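Local coordinates for protein Agap007691-pb (Anopheles gambiae, PDB 5C98) that is a serpin-family protein of unknown function that may inhibit serine proteases, at residues 64-68 and 298-302; 40-46 and 321-325. One frame throughout, in Å; residues are numbered along the deposited sequence.

Interaction 1: residues 64-68 and 298-302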
loop_
_atom_site.group_PDB
_atom_site.type_symbol
_atom_site.label_atom_id
_atom_site.label_comp_id
_atom_site.label_asym_id
_atom_site.label_seq_id
_atom_site.Cartn_x
_atom_site.Cartn_y
_atom_site.Cartn_z
ATOM N N ASP A 64 -15.714 -13.157 8.108
ATOM C CA ASP A 64 -15.086 -12.506 6.967
ATOM C C ASP A 64 -13.605 -12.252 7.222
ATOM O O ASP A 64 -12.771 -12.443 6.334
ATOM C CB ASP A 64 -15.768 -11.171 6.671
ATOM C CG ASP A 64 -16.919 -11.274 5.691
ATOM O OD1 ASP A 64 -17.354 -12.387 5.334
ATOM O OD2 ASP A 64 -17.411 -10.191 5.292
ATOM N N PHE A 65 -13.263 -11.746 8.401
ATOM C CA PHE A 65 -11.874 -11.383 8.645
ATOM C C PHE A 65 -11.010 -12.619 8.837
ATOM O O PHE A 65 -9.822 -12.602 8.503
ATOM C CB PHE A 65 -11.782 -10.507 9.893
ATOM C CG PHE A 65 -12.231 -9.081 9.697
ATOM C CD1 PHE A 65 -12.928 -8.676 8.575
ATOM C CD2 PHE A 65 -11.932 -8.134 10.661
ATOM C CE1 PHE A 65 -13.341 -7.368 8.438
ATOM C CE2 PHE A 65 -12.330 -6.802 10.519
ATOM C CZ PHE A 65 -13.045 -6.428 9.412
ATOM N N GLN A 66 -11.578 -13.690 9.382
ATOM C CA GLN A 66 -10.863 -14.955 9.463
ATOM C C GLN A 66 -10.529 -15.462 8.070
ATOM O O GLN A 66 -9.406 -15.896 7.807
ATOM C CB GLN A 66 -11.716 -15.959 10.238
ATOM C CG GLN A 66 -11.739 -15.671 11.733
ATOM C CD GLN A 66 -12.929 -16.279 12.443
ATOM O OE1 GLN A 66 -13.621 -17.168 11.917
ATOM N NE2 GLN A 66 -13.175 -15.809 13.662
ATOM N N VAL A 67 -11.481 -15.368 7.150
ATOM C CA VAL A 67 -11.256 -15.845 5.787
ATOM C C VAL A 67 -10.270 -14.941 5.063
ATOM O O VAL A 67 -9.286 -15.403 4.470
ATOM C CB VAL A 67 -12.597 -15.911 5.042
ATOM C CG1 VAL A 67 -12.376 -16.318 3.585
ATOM C CG2 VAL A 67 -13.518 -16.903 5.717
ATOM N N ALA A 68 -10.527 -13.640 5.092
ATOM C CA ALA A 68 -9.749 -12.703 4.287
ATOM C C ALA A 68 -8.300 -12.626 4.746
ATOM O O ALA A 68 -7.380 -12.568 3.921
ATOM C CB ALA A 68 -10.378 -11.307 4.364
ATOM N N TYR A 298 -15.315 -9.556 0.435
ATOM C CA TYR A 298 -15.193 -9.243 1.847
ATOM C C TYR A 298 -15.853 -7.911 2.157
ATOM O O TYR A 298 -15.364 -7.122 2.967
ATOM C CB TYR A 298 -13.730 -9.216 2.256
ATOM C CG TYR A 298 -12.960 -10.429 1.854
ATOM C CD1 TYR A 298 -13.405 -11.702 2.193
ATOM C CD2 TYR A 298 -11.782 -10.310 1.148
ATOM C CE1 TYR A 298 -12.687 -12.820 1.829
ATOM C CE2 TYR A 298 -11.054 -11.422 0.779
ATOM C CZ TYR A 298 -11.510 -12.671 1.129
ATOM O OH TYR A 298 -10.795 -13.790 0.757
ATOM N N GLY A 299 -16.995 -7.665 1.542
ATOM C CA GLY A 299 -17.679 -6.414 1.763
ATOM C C GLY A 299 -18.497 -6.367 3.028
ATOM O O GLY A 299 -19.019 -5.303 3.343
ATOM N N GLY A 300 -18.599 -7.486 3.758
ATOM C CA GLY A 300 -19.531 -7.576 4.876
ATOM C C GLY A 300 -19.393 -6.465 5.904
ATOM O O GLY A 300 -20.399 -5.941 6.389
ATOM N N VAL A 301 -18.160 -6.116 6.286
ATOM C CA VAL A 301 -17.965 -5.084 7.303
ATOM C C VAL A 301 -18.504 -3.735 6.850
ATOM O O VAL A 301 -18.796 -2.878 7.692
ATOM C CB VAL A 301 -16.486 -4.966 7.691
ATOM C CG1 VAL A 301 -15.664 -4.367 6.552
ATOM C CG2 VAL A 301 -16.328 -4.144 8.978
ATOM N N PHE A 302 -18.648 -3.529 5.546
ATOM C CA PHE A 302 -19.172 -2.284 5.013
ATOM C C PHE A 302 -20.664 -2.356 4.741
ATOM O O PHE A 302 -21.275 -1.316 4.492
ATOM C CB PHE A 302 -18.416 -1.905 3.723
ATOM C CG PHE A 302 -16.918 -1.902 3.873
ATOM C CD1 PHE A 302 -16.281 -0.862 4.510
ATOM C CD2 PHE A 302 -16.145 -2.935 3.376
ATOM C CE1 PHE A 302 -14.895 -0.858 4.661
ATOM C CE2 PHE A 302 -14.766 -2.931 3.530
ATOM C CZ PHE A 302 -14.153 -1.908 4.170
HETATM O O HOH W 1 -15.953 -7.793 5.655
HETATM O O HOH W 2 -18.568 -10.383 3.033
HETATM O O HOH W 3 -7.906 -13.426 1.213
#
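Ala68 sets its methyl group squarely on one face of the Tyr298 ring, CB lying 3.4 Å from the ring centroid and 3° off the normal, a CH-pi contact. Followed outward, the tyrosine leaves its backbone with CG anti to the carbonyl carbon (chi1 -51°), which brings the ring against helix 59-69. From CG through the two CD and two CE atoms, every ring carbon has Ala68 CB as its closest neighbour across the contact. At CZ the nearest partner becomes the backbone atom Ala68 CA, 3.6 Å off. CE1 also receives Val67 CG1, at 3.9 Å, the two side chains meeting at roughly a right angle. Beyond the ring, Tyr298 OH shares water 3 with Ala68 O, so the hydroxyl reaches the helix backbone through solvent. In this serpin, helix 59-69 is thereby packed against the turn that leads into the short helix 300-303. One turn earlier along helix 59-69, Asp64 faces that same turn. The direct bond to its OD2, from Gly300 N, is weak and bent (3.3 Å), and water 1 does more of the joining, donating to Asp64 OD2 and Tyr298 O and accepting from Val301 N, each at 2.8 Å. Lying beside the amides of Gly300 and Val301, the carboxylate probably has its negative charge favoured. From the next residue, Phe65 CZ touches Val301 CG2 at 4.0 Å, and the Phe65 ring also meets the ring of Phe69 and packs on Tyr54.

Interaction 2: residues 40-46 and 321-325; sequences AVSPYHV and FIQHC
Gln323 extends straight from its strand, CG anti to the backbone N (chi1 -177°), and a final twist of chi3 to 73° turns its amide to meet the backbone of Ser42. This is the shutter region of the serpin fold, where a strand of the central sheet A, here 320-328, lies over the start of helix 43-51. The amide grips Ser42 at both ends. Ser42 N donates to Gln323 OE1 over 2.9 Å, almost perfectly straight at 178°, with the donor standing above the carbonyl plane of the glutamine. In return Gln323 NE2 gives a hydrogen to Ser42 O at 3.1 Å, and that oxygen lies nearly in the plane of the amide. Ser42 O also accepts from Val46 N, the first helical bond, so a strand side chain and the helix backbone share one buried acceptor. The other NE2 hydrogen has a partner in Ser173 OG on strand 169-177, which also bonds to His45 ND1; the glutamine therefore ties together two neighbouring strands and the helix. Ser42 itself is the N-cap: its OG accepts from His45 N (3.2 Å) and is also hydrogen-bonded to Leu367 O on the neighbouring strand 366-372. Packing flanks the polar centre. Val46 CG2 comes to 3.7 Å from Gln323 NE2, its chain running across the glutamine, while its other branch, CG1, meets Phe321 CE2 at 3.8 Å. Farther along the strand, Cys325 approaches the end of strand 39-41: its CB lies 3.4 Å from Ala40 O, and its SG rests 3.7 Å from Ser42 N.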
loop_
_atom_site.group_PDB
_atom_site.type_symbol
_atom_site.label_atom_id
_atom_site.label_comp_id
_atom_site.label_asym_id
_atom_site.label_seq_id
_atom_site.Cartn_x
_atom_site.Cartn_y
_atom_site.Cartn_z
ATOM N N ALA A 40 -0.359 2.595 -6.163
ATOM C CA ALA A 40 0.390 2.034 -5.057
ATOM C C ALA A 40 -0.634 1.740 -3.971
ATOM O O ALA A 40 -1.444 2.614 -3.627
ATOM C CB ALA A 40 1.459 3.008 -4.560
ATOM N N VAL A 41 -0.609 0.519 -3.457
ATOM C CA VAL A 41 -1.480 0.087 -2.370
ATOM C C VAL A 41 -0.670 -0.719 -1.359
ATOM O O VAL A 41 0.381 -1.282 -1.672
ATOM C CB VAL A 41 -2.700 -0.732 -2.856
ATOM C CG1 VAL A 41 -3.674 0.168 -3.616
ATOM C CG2 VAL A 41 -2.268 -1.919 -3.731
ATOM N N SER A 42 -1.181 -0.814 -0.130
ATOM C CA SER A 42 -0.601 -1.677 0.894
ATOM C C SER A 42 -1.706 -2.547 1.455
ATOM O O SER A 42 -2.348 -2.197 2.451
ATOM C CB SER A 42 0.032 -0.836 1.994
ATOM O OG SER A 42 0.492 -1.667 3.024
ATOM N N PRO A 43 -1.963 -3.682 0.826
ATOM C CA PRO A 43 -2.943 -4.619 1.393
ATOM C C PRO A 43 -2.583 -5.043 2.802
ATOM O O PRO A 43 -3.472 -5.315 3.614
ATOM C CB PRO A 43 -2.923 -5.774 0.385
ATOM C CG PRO A 43 -2.519 -5.076 -0.933
ATOM C CD PRO A 43 -1.490 -4.113 -0.501
ATOM N N TYR A 44 -1.297 -5.152 3.102
ATOM C CA TYR A 44 -0.884 -5.523 4.447
ATOM C C TYR A 44 -1.407 -4.519 5.449
ATOM O O TYR A 44 -1.910 -4.910 6.511
ATOM C CB TYR A 44 0.642 -5.603 4.515
ATOM C CG TYR A 44 1.242 -6.172 5.804
ATOM C CD1 TYR A 44 0.706 -7.306 6.397
ATOM C CD2 TYR A 44 2.383 -5.622 6.347
ATOM C CE1 TYR A 44 1.284 -7.860 7.524
ATOM C CE2 TYR A 44 2.963 -6.172 7.493
ATOM C CZ TYR A 44 2.402 -7.275 8.049
ATOM O OH TYR A 44 2.964 -7.852 9.166
ATOM N N HIS A 45 -1.281 -3.210 5.160
ATOM C CA HIS A 45 -1.809 -2.248 6.115
ATOM C C HIS A 45 -3.336 -2.190 6.095
ATOM O O HIS A 45 -3.948 -1.876 7.123
ATOM C CB HIS A 45 -1.180 -0.894 5.953
ATOM C CG HIS A 45 -1.364 -0.041 7.154
ATOM N ND1 HIS A 45 -2.061 1.142 7.131
ATOM C CD2 HIS A 45 -0.932 -0.210 8.418
ATOM C CE1 HIS A 45 -2.062 1.663 8.349
ATOM N NE2 HIS A 45 -1.391 0.853 9.151
ATOM N N VAL A 46 -3.972 -2.491 4.959
ATOM C CA VAL A 46 -5.427 -2.663 4.948
ATOM C C VAL A 46 -5.817 -3.698 6.000
ATOM O O VAL A 46 -6.705 -3.471 6.825
ATOM C CB VAL A 46 -5.915 -3.036 3.534
ATOM C CG1 VAL A 46 -7.343 -3.587 3.534
ATOM C CG2 VAL A 46 -5.794 -1.872 2.565
ATOM N N PHE A 321 -13.431 3.404 4.052
ATOM C CA PHE A 321 -12.028 3.071 4.329
ATOM C C PHE A 321 -11.248 3.530 3.112
ATOM O O PHE A 321 -11.415 2.959 2.032
ATOM C CB PHE A 321 -11.868 1.566 4.570
ATOM C CG PHE A 321 -10.469 1.135 4.968
ATOM C CD1 PHE A 321 -9.479 2.066 5.259
ATOM C CD2 PHE A 321 -10.149 -0.210 5.045
ATOM C CE1 PHE A 321 -8.179 1.657 5.631
ATOM C CE2 PHE A 321 -8.858 -0.605 5.399
ATOM C CZ PHE A 321 -7.894 0.326 5.689
ATOM N N ILE A 322 -10.432 4.569 3.272
ATOM C CA ILE A 322 -9.592 5.125 2.221
ATOM C C ILE A 322 -8.134 4.908 2.588
ATOM O O ILE A 322 -7.739 5.113 3.741
ATOM C CB ILE A 322 -9.871 6.631 2.026
ATOM C CG1 ILE A 322 -11.324 6.864 1.584
ATOM C CG2 ILE A 322 -8.904 7.231 1.026
ATOM C CD1 ILE A 322 -11.711 6.229 0.277
ATOM N N GLN A 323 -7.338 4.543 1.593
ATOM C CA GLN A 323 -5.893 4.421 1.726
ATOM C C GLN A 323 -5.197 5.393 0.787
ATOM O O GLN A 323 -5.673 5.674 -0.312
ATOM C CB GLN A 323 -5.410 3.009 1.420
ATOM C CG GLN A 323 -3.935 2.788 1.613
ATOM C CD GLN A 323 -3.547 1.324 1.545
ATOM O OE1 GLN A 323 -3.539 0.706 0.479
ATOM N NE2 GLN A 323 -3.225 0.753 2.695
ATOM N N HIS A 324 -4.048 5.917 1.218
ATOM C CA HIS A 324 -3.214 6.773 0.385
ATOM C C HIS A 324 -1.776 6.349 0.581
ATOM O O HIS A 324 -1.302 6.240 1.719
ATOM C CB HIS A 324 -3.405 8.245 0.774
ATOM C CG HIS A 324 -3.242 9.210 -0.354
ATOM N ND1 HIS A 324 -4.081 10.294 -0.526
ATOM C CD2 HIS A 324 -2.323 9.293 -1.343
ATOM C CE1 HIS A 324 -3.688 10.992 -1.573
ATOM N NE2 HIS A 324 -2.622 10.408 -2.094
ATOM N N CYS A 325 -1.105 6.031 -0.519
ATOM C CA CYS A 325 0.241 5.502 -0.472
ATOM C C CYS A 325 1.185 6.392 -1.250
ATOM O O CYS A 325 0.790 7.053 -2.214
ATOM C CB CYS A 325 0.300 4.115 -1.074
ATOM S SG CYS A 325 -0.502 2.841 -0.032
#

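In the fold
Interaction 1 is nested along the chain inside the long loop closed by interaction 2. Helices 43-51 and 59-69 are consecutive, as are helix 300-303 and strand 320-328, so two neighbouring regions near the start of the chain each meet one late in it. The contact centres are about 16 Å apart, and they join directly where Phe302 CE1 packs on Phe321 CB at 3.9 Å. Interaction 2 is buried, about 4 Å from the centre of the chain, whereas the water-bridged interaction 1 lies about 19 Å from it. Strand 320-328 leads on toward the reactive centre loop, which in inhibitory serpins inserts into sheet A between the equivalents of strands 169-177 and 320-328, beside interaction 2.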